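Local coordinates for protein uronate dehydrogenase (Agrobacterium tumefaciens, PDB 3RFX) that catalyses the NAD-dependent oxidation of uronic acids such as glucuronate and galacturonate, at residues 163-168 / 173-178; 3-8 / 44-49; 72-77 / 81-86. The protein carries 1 engineered substitution. All blocks are in the same frame, centred on the assembly; numbering follows the deposited sequence.

Contact 1: residues 163-168 / 173-178; sequences IGSCTP and YRMLST
The hydroxyl of S165 is gripped from two directions: its OG lies 2.7 Å from OG1 of T178 and equally close to a water that also receives a weak, longer bond from NH1 of R174. Either hydroxyl could supply the proton of the S165–T178 bond. OG of S165 stands anti to its carbonyl carbon and beside its own backbone N (chi1 -57°), which turns it to T178, the last residue of the short helix 175-178. A backbone bond supports the same pair, N of S165 donating to O of T178 at 2.8 Å. The same carbonyl oxygen is neared by the bare CA of G164 at 3.4 Å in a CA-H...O contact.

The guanidinium of R174, at the end of a chain extended from CG to NE, spreads beside this polar pair. The methyl CG2 of T178 sits 4.0 Å above the centre of one of its faces, while the two waters lie at its edge and in its plane. NH2 of R174 donates to one water at 3.1 Å and is also bonded to the carbonyl of Q254. M175 also lies against S165, its CG 3.8 Å from CB of that residue; its sulfur meets T167 tip to tip, although OG1 of T167 is bonded to the carbonyl of E169. This loop follows strand 158-163 of the Rossmann sheet. The S165 hydroxyl is thus held by T178 and a water, with the R174 guanidinium nearby and weakly linked through that water. The last residue of the short helix is tied to the loop after the strand mainly by polar links, which should fix the rotation of the serine side chain.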
ATOM      1  N   ILE A 163     -10.222 -16.379  17.077  1.00 12.85           N
ATOM      2  CA  ILE A 163     -10.795 -16.014  18.378  1.00 14.33           C
ATOM      3  C   ILE A 163      -9.772 -15.283  19.269  1.00 13.81           C
ATOM      4  O   ILE A 163      -8.627 -15.713  19.385  1.00 13.95           O
ATOM      5  CB  ILE A 163     -11.330 -17.262  19.101  1.00 14.64           C
ATOM      6  CG1 ILE A 163     -12.449 -17.900  18.267  1.00 17.96           C
ATOM      7  CG2 ILE A 163     -11.870 -16.906  20.489  1.00 15.45           C
ATOM      8  CD1 ILE A 163     -12.891 -19.262  18.772  1.00 21.46           C
ATOM      9  N   GLY A 164     -10.195 -14.171  19.860  1.00 15.73           N
ATOM     10  CA  GLY A 164      -9.387 -13.463  20.843  1.00 14.06           C
ATOM     11  C   GLY A 164      -9.528 -14.172  22.182  1.00 14.24           C
ATOM     12  O   GLY A 164      -8.937 -15.232  22.396  1.00 18.05           O
ATOM     13  N   SER A 165     -10.348 -13.608  23.062  1.00 13.33           N
ATOM     14  CA  SER A 165     -10.612 -14.197  24.370  1.00 15.28           C
ATOM     15  C   SER A 165     -12.118 -14.237  24.562  1.00 12.93           C
ATOM     16  O   SER A 165     -12.734 -13.228  24.874  1.00 16.79           O
ATOM     17  CB  SER A 165      -9.968 -13.343  25.474  1.00 15.77           C
ATOM     18  OG  SER A 165      -8.573 -13.212  25.253  1.00 16.19           O
ATOM     19  N   CYS A 166     -12.722 -15.399  24.342  1.00 18.13           N
ATOM     20  CA  CYS A 166     -14.176 -15.499  24.411  1.00 15.68           C
ATOM     21  C   CYS A 166     -14.563 -15.949  25.811  1.00 18.89           C
ATOM     22  O   CYS A 166     -14.549 -17.142  26.117  1.00 22.02           O
ATOM     23  CB  CYS A 166     -14.709 -16.472  23.343  1.00 20.88           C
ATOM     24  SG  CYS A 166     -16.503 -16.370  23.099  1.00 22.13           S
ATOM     25  N   THR A 167     -14.889 -14.979  26.659  1.00 20.89           N
ATOM     26  CA  THR A 167     -15.138 -15.223  28.076  1.00 20.75           C
ATOM     27  C   THR A 167     -16.377 -14.462  28.507  1.00 18.95           C
ATOM     28  O   THR A 167     -16.855 -13.592  27.786  1.00 18.90           O
ATOM     29  CB  THR A 167     -13.955 -14.721  28.931  1.00 21.72           C
ATOM     30  OG1 THR A 167     -13.781 -13.315  28.711  1.00 22.45           O
ATOM     31  CG2 THR A 167     -12.677 -15.442  28.558  1.00 23.73           C
ATOM     32  N   PRO A 168     -16.910 -14.777  29.697  1.00 19.58           N
ATOM     33  CA  PRO A 168     -18.075 -14.026  30.168  1.00 19.18           C
ATOM     34  C   PRO A 168     -17.781 -12.536  30.315  1.00 20.23           C
ATOM     35  O   PRO A 168     -18.664 -11.714  30.073  1.00 23.12           O
ATOM     36  CB  PRO A 168     -18.364 -14.653  31.537  1.00 23.44           C
ATOM     37  CG  PRO A 168     -17.826 -16.043  31.417  1.00 25.12           C
ATOM     38  CD  PRO A 168     -16.593 -15.919  30.572  1.00 25.19           C
ATOM     39  N   TYR A 173      -5.651  -7.133  31.529  1.00 13.89           N
ATOM     40  CA  TYR A 173      -5.406  -5.973  30.669  1.00 14.78           C
ATOM     41  C   TYR A 173      -5.482  -6.322  29.182  1.00 13.22           C
ATOM     42  O   TYR A 173      -6.013  -5.553  28.376  1.00 14.57           O
ATOM     43  CB  TYR A 173      -4.055  -5.317  30.981  1.00 16.52           C
ATOM     44  CG  TYR A 173      -3.970  -3.904  30.436  1.00 16.01           C
ATOM     45  CD1 TYR A 173      -4.345  -2.816  31.216  1.00 19.58           C
ATOM     46  CD2 TYR A 173      -3.552  -3.666  29.129  1.00 17.51           C
ATOM     47  CE1 TYR A 173      -4.294  -1.520  30.712  1.00 17.48           C
ATOM     48  CE2 TYR A 173      -3.503  -2.374  28.614  1.00 18.17           C
ATOM     49  CZ  TYR A 173      -3.879  -1.309  29.413  1.00 18.99           C
ATOM     50  OH  TYR A 173      -3.832  -0.024  28.904  1.00 19.61           O
ATOM     51  N   ARG A 174      -4.926  -7.474  28.825  1.00 14.01           N
ATOM     52  CA  ARG A 174      -4.931  -7.930  27.431  1.00 13.48           C
ATOM     53  C   ARG A 174      -6.355  -8.052  26.889  1.00 12.23           C
ATOM     54  O   ARG A 174      -6.620  -7.714  25.731  1.00 11.88           O
ATOM     55  CB  ARG A 174      -4.183  -9.261  27.305  1.00 14.08           C
ATOM     56  CG  ARG A 174      -4.205  -9.889  25.904  1.00 12.98           C
ATOM     57  CD  ARG A 174      -3.169 -11.012  25.805  1.00 14.19           C
ATOM     58  NE  ARG A 174      -3.294 -11.804  24.576  1.00 13.99           N
ATOM     59  CZ  ARG A 174      -4.135 -12.823  24.416  1.00 18.73           C
ATOM     60  NH1 ARG A 174      -4.942 -13.188  25.405  1.00 14.84           N
ATOM     61  NH2 ARG A 174      -4.174 -13.478  23.257  1.00 14.91           N
ATOM     62  N   MET A 175      -7.274  -8.534  27.719  1.00 12.38           N
ATOM     63  CA  MET A 175      -8.653  -8.731  27.264  1.00 13.27           C
ATOM     64  C   MET A 175      -9.399  -7.438  26.992  1.00 14.31           C
ATOM     65  O   MET A 175     -10.469  -7.447  26.381  1.00 12.19           O
ATOM     66  CB  MET A 175      -9.440  -9.611  28.238  1.00 13.21           C
ATOM     67  CG  MET A 175      -8.887 -11.017  28.320  1.00 15.57           C
ATOM     68  SD  MET A 175     -10.044 -12.112  29.157  1.00 17.99           S
ATOM     69  CE  MET A 175      -8.964 -13.494  29.520  1.00 21.26           C
ATOM     70  N   LEU A 176      -8.852  -6.314  27.436  1.00 11.33           N
ATOM     71  CA  LEU A 176      -9.442  -5.035  27.040  1.00 12.65           C
ATOM     72  C   LEU A 176      -9.330  -4.875  25.523  1.00 11.33           C
ATOM     73  O   LEU A 176     -10.042  -4.069  24.927  1.00 12.54           O
ATOM     74  CB  LEU A 176      -8.742  -3.865  27.733  1.00 12.65           C
ATOM     75  CG  LEU A 176      -8.945  -3.853  29.246  1.00 13.95           C
ATOM     76  CD1 LEU A 176      -8.134  -2.723  29.894  1.00 16.45           C
ATOM     77  CD2 LEU A 176     -10.439  -3.702  29.571  1.00 17.55           C
ATOM     78  N   SER A 177      -8.419  -5.632  24.917  1.00 12.09           N
ATOM     79  CA  SER A 177      -8.260  -5.619  23.465  1.00 11.77           C
ATOM     80  C   SER A 177      -8.834  -6.874  22.819  1.00 13.84           C
ATOM     81  O   SER A 177      -9.409  -6.791  21.736  1.00 13.04           O
ATOM     82  CB  SER A 177      -6.781  -5.467  23.066  1.00 13.17           C
ATOM     83  OG  SER A 177      -6.223  -4.275  23.615  1.00 12.61           O
ATOM     84  N   THR A 178      -8.668  -8.030  23.469  1.00 11.56           N
ATOM     85  CA  THR A 178      -8.975  -9.314  22.827  1.00 13.10           C
ATOM     86  C   THR A 178     -10.357  -9.898  23.122  1.00 12.58           C
ATOM     87  O   THR A 178     -10.752 -10.890  22.499  1.00 13.61           O
ATOM     88  CB  THR A 178      -7.937 -10.402  23.186  1.00 15.12           C
ATOM     89  OG1 THR A 178      -7.975 -10.644  24.595  1.00 12.28           O
ATOM     90  CG2 THR A 178      -6.521  -9.985  22.779  1.00 14.54           C
TER
HETATM   91  O   HOH W   1      -5.936 -15.869  24.034  1.00 26.58           O
HETATM   92  O   HOH W   2      -7.432 -15.428  26.335  1.00 34.93           O

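Contact 2: residues 3-8 / 44-49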
ATOM      1  N   MET A   3     -31.901 -23.826   9.762  1.00 37.09           N
ATOM      2  CA  MET A   3     -31.485 -25.078   9.130  1.00 31.09           C
ATOM      3  C   MET A   3     -32.021 -26.301   9.877  1.00 32.47           C
ATOM      4  O   MET A   3     -32.440 -26.198  11.028  1.00 30.22           O
ATOM      5  CB  MET A   3     -29.955 -25.146   9.004  1.00 31.83           C
ATOM      6  CG  MET A   3     -29.196 -25.348  10.313  1.00 32.13           C
ATOM      7  SD  MET A   3     -27.393 -25.193  10.118  1.00 33.10           S
ATOM      8  CE  MET A   3     -27.221 -23.408  10.077  1.00 27.34           C
ATOM      9  N   LYS A   4     -32.010 -27.461   9.230  1.00 33.81           N
ATOM     10  CA  LYS A   4     -32.518 -28.670   9.882  1.00 33.92           C
ATOM     11  C   LYS A   4     -31.595 -29.188  10.979  1.00 29.17           C
ATOM     12  O   LYS A   4     -32.047 -29.497  12.083  1.00 29.15           O
ATOM     13  CB  LYS A   4     -32.765 -29.798   8.881  1.00 33.39           C
ATOM     14  CG  LYS A   4     -33.277 -31.070   9.559  1.00 34.37           C
ATOM     15  CD  LYS A   4     -33.486 -32.211   8.574  1.00 36.43           C
ATOM     16  CE  LYS A   4     -33.952 -33.465   9.300  1.00 40.01           C
ATOM     17  NZ  LYS A   4     -34.077 -34.628   8.380  1.00 45.03           N
ATOM     18  N   ARG A   5     -30.311 -29.313  10.665  1.00 27.01           N
ATOM     19  CA  ARG A   5     -29.357 -29.853  11.628  1.00 26.30           C
ATOM     20  C   ARG A   5     -28.035 -29.088  11.626  1.00 25.79           C
ATOM     21  O   ARG A   5     -27.382 -28.949  10.591  1.00 23.76           O
ATOM     22  CB  ARG A   5     -29.108 -31.340  11.371  1.00 23.68           C
ATOM     23  CG  ARG A   5     -28.155 -31.981  12.369  1.00 23.85           C
ATOM     24  CD  ARG A   5     -27.922 -33.461  12.083  1.00 25.68           C
ATOM     25  NE  ARG A   5     -29.046 -34.301  12.505  1.00 28.50           N
ATOM     26  CZ  ARG A   5     -29.945 -34.835  11.680  1.00 33.50           C
ATOM     27  NH1 ARG A   5     -29.871 -34.624  10.367  1.00 25.97           N
ATOM     28  NH2 ARG A   5     -30.921 -35.588  12.171  1.00 28.81           N
ATOM     29  N   LEU A   6     -27.651 -28.599  12.799  1.00 23.57           N
ATOM     30  CA  LEU A   6     -26.374 -27.917  12.978  1.00 22.13           C
ATOM     31  C   LEU A   6     -25.474 -28.771  13.853  1.00 21.53           C
ATOM     32  O   LEU A   6     -25.887 -29.214  14.922  1.00 22.51           O
ATOM     33  CB  LEU A   6     -26.595 -26.556  13.640  1.00 21.18           C
ATOM     34  CG  LEU A   6     -25.332 -25.798  14.066  1.00 20.34           C
ATOM     35  CD1 LEU A   6     -24.438 -25.523  12.853  1.00 19.60           C
ATOM     36  CD2 LEU A   6     -25.704 -24.505  14.787  1.00 20.61           C
ATOM     37  N   LEU A   7     -24.252 -29.016  13.392  1.00 18.30           N
ATOM     38  CA  LEU A   7     -23.256 -29.715  14.190  1.00 18.50           C
ATOM     39  C   LEU A   7     -22.413 -28.720  15.002  1.00 22.55           C
ATOM     40  O   LEU A   7     -21.922 -27.725  14.461  1.00 18.45           O
ATOM     41  CB  LEU A   7     -22.336 -30.539  13.289  1.00 18.74           C
ATOM     42  CG  LEU A   7     -21.116 -31.232  13.913  1.00 18.66           C
ATOM     43  CD1 LEU A   7     -21.517 -32.310  14.921  1.00 19.66           C
ATOM     44  CD2 LEU A   7     -20.229 -31.832  12.831  1.00 19.59           C
ATOM     45  N   VAL A   8     -22.260 -28.989  16.297  1.00 18.68           N
ATOM     46  CA  VAL A   8     -21.278 -28.276  17.120  1.00 17.79           C
ATOM     47  C   VAL A   8     -20.266 -29.276  17.670  1.00 20.75           C
ATOM     48  O   VAL A   8     -20.617 -30.136  18.482  1.00 20.40           O
ATOM     49  CB  VAL A   8     -21.934 -27.528  18.299  1.00 18.68           C
ATOM     50  CG1 VAL A   8     -20.874 -26.773  19.109  1.00 16.44           C
ATOM     51  CG2 VAL A   8     -23.010 -26.573  17.805  1.00 18.39           C
ATOM     52  N   ASN A  44     -34.709 -32.243  20.773  1.00 40.16           N
ATOM     53  CA  ASN A  44     -34.083 -31.484  19.695  1.00 38.94           C
ATOM     54  C   ASN A  44     -32.559 -31.530  19.733  1.00 34.45           C
ATOM     55  O   ASN A  44     -31.895 -30.676  19.151  1.00 32.92           O
ATOM     56  CB  ASN A  44     -34.561 -30.031  19.709  1.00 38.35           C
ATOM     57  CG  ASN A  44     -36.073 -29.914  19.624  1.00 50.26           C
ATOM     58  OD1 ASN A  44     -36.745 -30.786  19.071  1.00 48.54           O
ATOM     59  ND2 ASN A  44     -36.615 -28.829  20.171  1.00 50.57           N
ATOM     60  N   GLU A  45     -32.007 -32.527  20.416  1.00 29.66           N
ATOM     61  CA  GLU A  45     -30.561 -32.699  20.467  1.00 31.35           C
ATOM     62  C   GLU A  45     -30.163 -34.110  20.089  1.00 28.83           C
ATOM     63  O   GLU A  45     -30.895 -35.061  20.350  1.00 30.39           O
ATOM     64  CB  GLU A  45     -30.016 -32.404  21.865  1.00 30.66           C
ATOM     65  CG  GLU A  45     -29.989 -30.938  22.265  1.00 31.78           C
ATOM     66  CD  GLU A  45     -29.319 -30.736  23.616  1.00 34.36           C
ATOM     67  OE1 GLU A  45     -29.359 -31.669  24.448  1.00 34.51           O
ATOM     68  OE2 GLU A  45     -28.742 -29.653  23.848  1.00 33.14           O
ATOM     69  N   GLU A  46     -28.991 -34.234  19.476  1.00 27.09           N
ATOM     70  CA  GLU A  46     -28.346 -35.520  19.282  1.00 26.83           C
ATOM     71  C   GLU A  46     -26.958 -35.380  19.874  1.00 31.45           C
ATOM     72  O   GLU A  46     -26.317 -34.346  19.697  1.00 28.54           O
ATOM     73  CB  GLU A  46     -28.252 -35.871  17.794  1.00 27.08           C
ATOM     74  CG  GLU A  46     -29.605 -36.073  17.118  1.00 30.01           C
ATOM     75  CD  GLU A  46     -29.517 -36.113  15.593  1.00 37.22           C
ATOM     76  OE1 GLU A  46     -28.428 -35.847  15.035  1.00 30.27           O
ATOM     77  OE2 GLU A  46     -30.549 -36.398  14.950  1.00 34.22           O
ATOM     78  N   CYS A  47     -26.494 -36.395  20.597  1.00 27.14           N
ATOM     79  CA  CYS A  47     -25.156 -36.335  21.176  1.00 27.59           C
ATOM     80  C   CYS A  47     -24.277 -37.454  20.640  1.00 32.57           C
ATOM     81  O   CYS A  47     -24.693 -38.607  20.561  1.00 33.13           O
ATOM     82  CB  CYS A  47     -25.204 -36.357  22.709  1.00 25.78           C
ATOM     83  SG  CYS A  47     -25.810 -34.822  23.445  1.00 28.68           S
ATOM     84  N   VAL A  48     -23.052 -37.102  20.274  1.00 28.40           N
ATOM     85  CA  VAL A  48     -22.147 -38.043  19.648  1.00 26.68           C
ATOM     86  C   VAL A  48     -20.784 -38.003  20.321  1.00 28.77           C
ATOM     87  O   VAL A  48     -20.273 -36.932  20.640  1.00 25.25           O
ATOM     88  CB  VAL A  48     -21.984 -37.727  18.145  1.00 31.53           C
ATOM     89  CG1 VAL A  48     -20.850 -38.542  17.548  1.00 33.88           C
ATOM     90  CG2 VAL A  48     -23.289 -37.978  17.411  1.00 33.62           C
ATOM     91  N   GLN A  49     -20.194 -39.170  20.539  1.00 27.85           N
ATOM     92  CA  GLN A  49     -18.856 -39.236  21.104  1.00 32.10           C
ATOM     93  C   GLN A  49     -17.894 -39.796  20.076  1.00 34.16           C
ATOM     94  O   GLN A  49     -18.050 -40.928  19.620  1.00 35.46           O
ATOM     95  CB  GLN A  49     -18.829 -40.095  22.378  1.00 36.39           C
ATOM     96  CG  GLN A  49     -17.475 -40.093  23.090  1.00 38.59           C
ATOM     97  CD  GLN A  49     -17.520 -40.723  24.480  1.00 46.10           C
ATOM     98  OE1 GLN A  49     -18.538 -41.280  24.895  1.00 51.08           O
ATOM     99  NE2 GLN A  49     -16.408 -40.635  25.204  1.00 46.67           N
TER
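R5 and E46 meet in a salt bridge formed by two hydrogen bonds. The arginine presents its NE and NH2 side-on, one nitrogen to each carboxylate oxygen. NH2 to OE2 of E46 spans 2.9 Å with an N-H...O angle of 161°, the acceptor lying in the guanidinium plane. NE to OE1 of E46 is 3.0 Å and less straight, with OE1 tilted from that plane. Both oxygens are met on their syn sides, OE1 from farther out of the carboxylate plane, and the two flat groups are turned only 22° apart. The chain of R5 leaves its backbone extended and then bends at chi3 (-77°), which brings NE round to face the glutamate; the two side chains cross at about a right angle.

No backbone bond joins the segments, since strand 30-34 lies between strands 5-9 and 45-49 in the parallel Rossmann sheet. R31 of that middle strand adds a second salt bridge to OE1 of E46, and NH1 of R5 reaches the carbonyl of G64. Two arginines thus converge on one carboxylate, whose negative charge probably offsets their proximity and would favour its ionised form at this surface site.

Contact 3: residues 72-77 / 81-86; sequences GGISVE and EQILQG. With NAD (nicotinamide-adenine-dinucleotide), chain D.
The dinucleotide pocket is lined here by the loop 72-77, which begins with two glycines and has helix 80-100 beside it. N of G73 donates a nearly straight bond to O4B, the ring oxygen of the adenine-side ribose of NAD, 3.1 Å long with an N-H...O angle of 166°. Farther along, OG of S75 lies 2.9 Å from O1A of the NAD phosphate and slightly farther from the bridging O3; its single proton cannot be assigned to one of them. OG occupies the position between backbone N and carbonyl carbon (chi1 51°), facing the diphosphate.

In the Rossmann fold this loop follows strand 67-70 and leads into the helix, whose inner surface it meets through I74. CG2 of I74 packs on CD1 of I83 at 3.5 Å, the two branched chains crossing obliquely, and CG1 rests 3.7 Å from the carbonyl O of Q82. CD1 of I74, the tip of the CG1 branch, comes 4.1 Å from C8A of the adenine, so one isoleucine bridges helix and cofactor. On the helix, CA of G86 lies 3.6 Å from the adenine amino nitrogen N6A of NAD. N87, the next helix residue, accepts the N-H of I74 with its side-chain oxygen, and E77 holds the backbone N of L135 and of A136, the engineered position.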
ATOM      1  N   GLY A  72     -14.098 -28.095  18.326  1.00 17.61           N
ATOM      2  CA  GLY A  72     -13.331 -29.222  18.825  1.00 18.48           C
ATOM      3  C   GLY A  72     -11.870 -29.208  18.436  1.00 20.36           C
ATOM      4  O   GLY A  72     -11.512 -28.883  17.310  1.00 23.36           O
ATOM      5  N   GLY A  73     -11.015 -29.587  19.376  1.00 20.79           N
ATOM      6  CA  GLY A  73      -9.589 -29.592  19.134  1.00 18.24           C
ATOM      7  C   GLY A  73      -8.818 -29.067  20.330  1.00 26.37           C
ATOM      8  O   GLY A  73      -9.371 -28.933  21.429  1.00 22.59           O
ATOM      9  N   ILE A  74      -7.543 -28.770  20.110  1.00 24.45           N
ATOM     10  CA  ILE A  74      -6.663 -28.284  21.165  1.00 25.13           C
ATOM     11  C   ILE A  74      -6.523 -26.768  21.080  1.00 27.59           C
ATOM     12  O   ILE A  74      -6.102 -26.228  20.054  1.00 25.30           O
ATOM     13  CB  ILE A  74      -5.272 -28.922  21.078  1.00 25.07           C
ATOM     14  CG1 ILE A  74      -5.377 -30.454  21.076  1.00 25.87           C
ATOM     15  CG2 ILE A  74      -4.391 -28.436  22.226  1.00 26.03           C
ATOM     16  CD1 ILE A  74      -5.925 -31.029  22.357  1.00 32.21           C
ATOM     17  N   SER A  75      -6.869 -26.092  22.172  1.00 29.76           N
ATOM     18  CA  SER A  75      -6.952 -24.634  22.203  1.00 33.74           C
ATOM     19  C   SER A  75      -5.766 -23.988  22.921  1.00 37.05           C
ATOM     20  O   SER A  75      -5.482 -22.800  22.736  1.00 36.33           O
ATOM     21  CB  SER A  75      -8.246 -24.226  22.910  1.00 38.65           C
ATOM     22  OG  SER A  75      -8.360 -24.895  24.165  1.00 46.85           O
ATOM     23  N   VAL A  76      -5.092 -24.770  23.756  1.00 28.38           N
ATOM     24  CA  VAL A  76      -3.940 -24.274  24.501  1.00 28.84           C
ATOM     25  C   VAL A  76      -2.696 -25.024  24.066  1.00 24.08           C
ATOM     26  O   VAL A  76      -2.789 -26.028  23.354  1.00 22.28           O
ATOM     27  CB  VAL A  76      -4.129 -24.454  26.012  1.00 29.98           C
ATOM     28  CG1 VAL A  76      -5.374 -23.713  26.477  1.00 32.73           C
ATOM     29  CG2 VAL A  76      -4.212 -25.936  26.362  1.00 31.26           C
ATOM     30  N   GLU A  77      -1.528 -24.548  24.492  1.00 16.50           N
ATOM     31  CA  GLU A  77      -0.284 -25.173  24.072  1.00 17.53           C
ATOM     32  C   GLU A  77      -0.133 -26.544  24.724  1.00 24.75           C
ATOM     33  O   GLU A  77      -0.263 -26.680  25.940  1.00 22.60           O
ATOM     34  CB  GLU A  77       0.919 -24.274  24.374  1.00 17.53           C
ATOM     35  CG  GLU A  77       2.234 -24.752  23.767  1.00 17.85           C
ATOM     36  CD  GLU A  77       2.292 -24.623  22.245  1.00 17.65           C
ATOM     37  OE1 GLU A  77       1.304 -24.132  21.650  1.00 19.93           O
ATOM     38  OE2 GLU A  77       3.339 -24.987  21.655  1.00 18.08           O
ATOM     39  N   GLU A  81       2.126 -34.462  19.806  1.00 24.02           N
ATOM     40  CA  GLU A  81       1.296 -35.645  19.560  1.00 27.53           C
ATOM     41  C   GLU A  81      -0.198 -35.350  19.679  1.00 26.10           C
ATOM     42  O   GLU A  81      -0.993 -35.762  18.832  1.00 24.95           O
ATOM     43  CB  GLU A  81       1.689 -36.800  20.490  1.00 36.41           C
ATOM     44  CG  GLU A  81       3.079 -37.380  20.229  1.00 45.18           C
ATOM     45  CD  GLU A  81       4.215 -36.556  20.842  1.00 50.84           C
ATOM     46  OE1 GLU A  81       3.948 -35.501  21.467  1.00 38.95           O
ATOM     47  OE2 GLU A  81       5.387 -36.978  20.701  1.00 58.36           O
ATOM     48  N   GLN A  82      -0.586 -34.633  20.728  1.00 21.38           N
ATOM     49  CA  GLN A  82      -1.993 -34.326  20.945  1.00 20.52           C
ATOM     50  C   GLN A  82      -2.530 -33.313  19.924  1.00 22.16           C
ATOM     51  O   GLN A  82      -3.689 -33.386  19.520  1.00 19.07           O
ATOM     52  CB  GLN A  82      -2.198 -33.780  22.357  1.00 28.48           C
ATOM     53  CG  GLN A  82      -1.628 -34.677  23.446  1.00 32.78           C
ATOM     54  CD  GLN A  82      -1.795 -34.080  24.823  1.00 40.98           C
ATOM     55  OE1 GLN A  82      -2.761 -33.357  25.088  1.00 40.09           O
ATOM     56  NE2 GLN A  82      -0.855 -34.381  25.715  1.00 43.12           N
ATOM     57  N   ILE A  83      -1.693 -32.347  19.558  1.00 18.76           N
ATOM     58  CA  ILE A  83      -2.058 -31.319  18.579  1.00 19.63           C
ATOM     59  C   ILE A  83      -2.254 -31.976  17.217  1.00 18.38           C
ATOM     60  O   ILE A  83      -3.229 -31.709  16.516  1.00 20.13           O
ATOM     61  CB  ILE A  83      -0.938 -30.279  18.433  1.00 21.01           C
ATOM     62  CG1 ILE A  83      -0.638 -29.615  19.773  1.00 24.67           C
ATOM     63  CG2 ILE A  83      -1.300 -29.215  17.381  1.00 19.48           C
ATOM     64  CD1 ILE A  83      -1.565 -28.525  20.116  1.00 24.82           C
ATOM     65  N   LEU A  84      -1.308 -32.834  16.861  1.00 17.86           N
ATOM     66  CA  LEU A  84      -1.354 -33.577  15.602  1.00 20.75           C
ATOM     67  C   LEU A  84      -2.691 -34.293  15.446  1.00 21.28           C
ATOM     68  O   LEU A  84      -3.329 -34.224  14.393  1.00 22.91           O
ATOM     69  CB  LEU A  84      -0.205 -34.589  15.562  1.00 20.85           C
ATOM     70  CG  LEU A  84      -0.023 -35.377  14.263  1.00 27.77           C
ATOM     71  CD1 LEU A  84       0.477 -34.453  13.157  1.00 24.14           C
ATOM     72  CD2 LEU A  84       0.940 -36.537  14.483  1.00 27.42           C
ATOM     73  N   GLN A  85      -3.129 -34.968  16.503  1.00 21.35           N
ATOM     74  CA  GLN A  85      -4.374 -35.730  16.460  1.00 20.14           C
ATOM     75  C   GLN A  85      -5.628 -34.866  16.337  1.00 21.53           C
ATOM     76  O   GLN A  85      -6.486 -35.124  15.490  1.00 20.15           O
ATOM     77  CB  GLN A  85      -4.483 -36.649  17.685  1.00 23.92           C
ATOM     78  CG  GLN A  85      -3.338 -37.652  17.798  1.00 24.91           C
ATOM     79  CD  GLN A  85      -3.450 -38.784  16.798  1.00 32.86           C
ATOM     80  OE1 GLN A  85      -4.547 -39.272  16.520  1.00 36.75           O
ATOM     81  NE2 GLN A  85      -2.316 -39.214  16.256  1.00 34.89           N
ATOM     82  N   GLY A  86      -5.742 -33.843  17.180  1.00 16.81           N
ATOM     83  CA  GLY A  86      -6.955 -33.045  17.242  1.00 19.50           C
ATOM     84  C   GLY A  86      -7.076 -31.955  16.180  1.00 20.00           C
ATOM     85  O   GLY A  86      -8.181 -31.643  15.726  1.00 19.43           O
TER
HETATM   86  PA  NAD D 400     -11.699 -26.340  25.195  1.00 32.47           P
HETATM   87  O1A NAD D 400     -10.067 -26.879  25.307  1.00 38.41           O
HETATM   88  O2A NAD D 400     -12.388 -25.617  26.565  1.00 36.37           O
HETATM   89  O5B NAD D 400     -12.766 -27.201  24.143  1.00 32.26           O
HETATM   90  C5B NAD D 400     -12.153 -28.115  23.305  1.00 25.41           C
HETATM   91  C4B NAD D 400     -12.921 -29.423  23.106  1.00 22.54           C
HETATM   92  O4B NAD D 400     -12.459 -30.184  22.000  1.00 21.65           O
HETATM   93  C3B NAD D 400     -12.929 -30.278  24.296  1.00 22.71           C
HETATM   94  O3B NAD D 400     -14.102 -30.386  25.021  1.00 21.77           O
HETATM   95  C2B NAD D 400     -12.116 -31.453  23.942  1.00 23.27           C
HETATM   96  O2B NAD D 400     -12.386 -32.668  24.629  1.00 26.51           O
HETATM   97  C1B NAD D 400     -12.262 -31.505  22.461  1.00 20.99           C
HETATM   98  N9A NAD D 400     -11.232 -32.223  21.760  1.00 22.50           N
HETATM   99  C8A NAD D 400      -9.836 -32.110  21.937  1.00 22.72           C
HETATM  100  N7A NAD D 400      -9.245 -33.056  21.130  1.00 23.07           N
HETATM  101  C5A NAD D 400     -10.271 -33.774  20.479  1.00 23.53           C
HETATM  102  C6A NAD D 400     -10.236 -34.835  19.557  1.00 20.04           C
HETATM  103  N6A NAD D 400      -8.987 -35.382  19.156  1.00 21.86           N
HETATM  104  N1A NAD D 400     -11.425 -35.347  19.068  1.00 21.52           N
HETATM  105  C2A NAD D 400     -12.642 -34.835  19.468  1.00 20.27           C
HETATM  106  N3A NAD D 400     -12.685 -33.747  20.401  1.00 24.20           N
HETATM  107  C4A NAD D 400     -11.498 -33.252  20.880  1.00 23.33           C
HETATM  108  O3  NAD D 400     -11.469 -25.148  24.218  1.00 34.09           O
HETATM  109  PN  NAD D 400     -12.323 -23.804  24.185  1.00 44.16           P
HETATM  110  O1N NAD D 400     -13.782 -24.076  24.503  1.00 33.03           O
HETATM  111  O2N NAD D 400     -11.777 -22.782  25.174  1.00 46.79           O
HETATM  112  O5D NAD D 400     -12.221 -23.222  22.719  1.00 44.57           O

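Contact 3 touches the cofactor directly, whereas contact 1 stands one step back, with the side chain of T167 about 8 Å from NAD. Their centres lie 21 Å apart and their nearest atoms about 8 Å, so the two loops, which follow strands 67-70 and 158-163, do not touch each other. Contact 2 spans from the outermost strand 45-49 to strand 5-9, the third in the same parallel sheet, on the opposite side of the chain's centre from contact 1, with centres about 28 Å apart. It comes within about 6 Å of contact 3 at the nearest atoms, yet its salt bridge is a surface feature linking sheet strands, separate from the pocket.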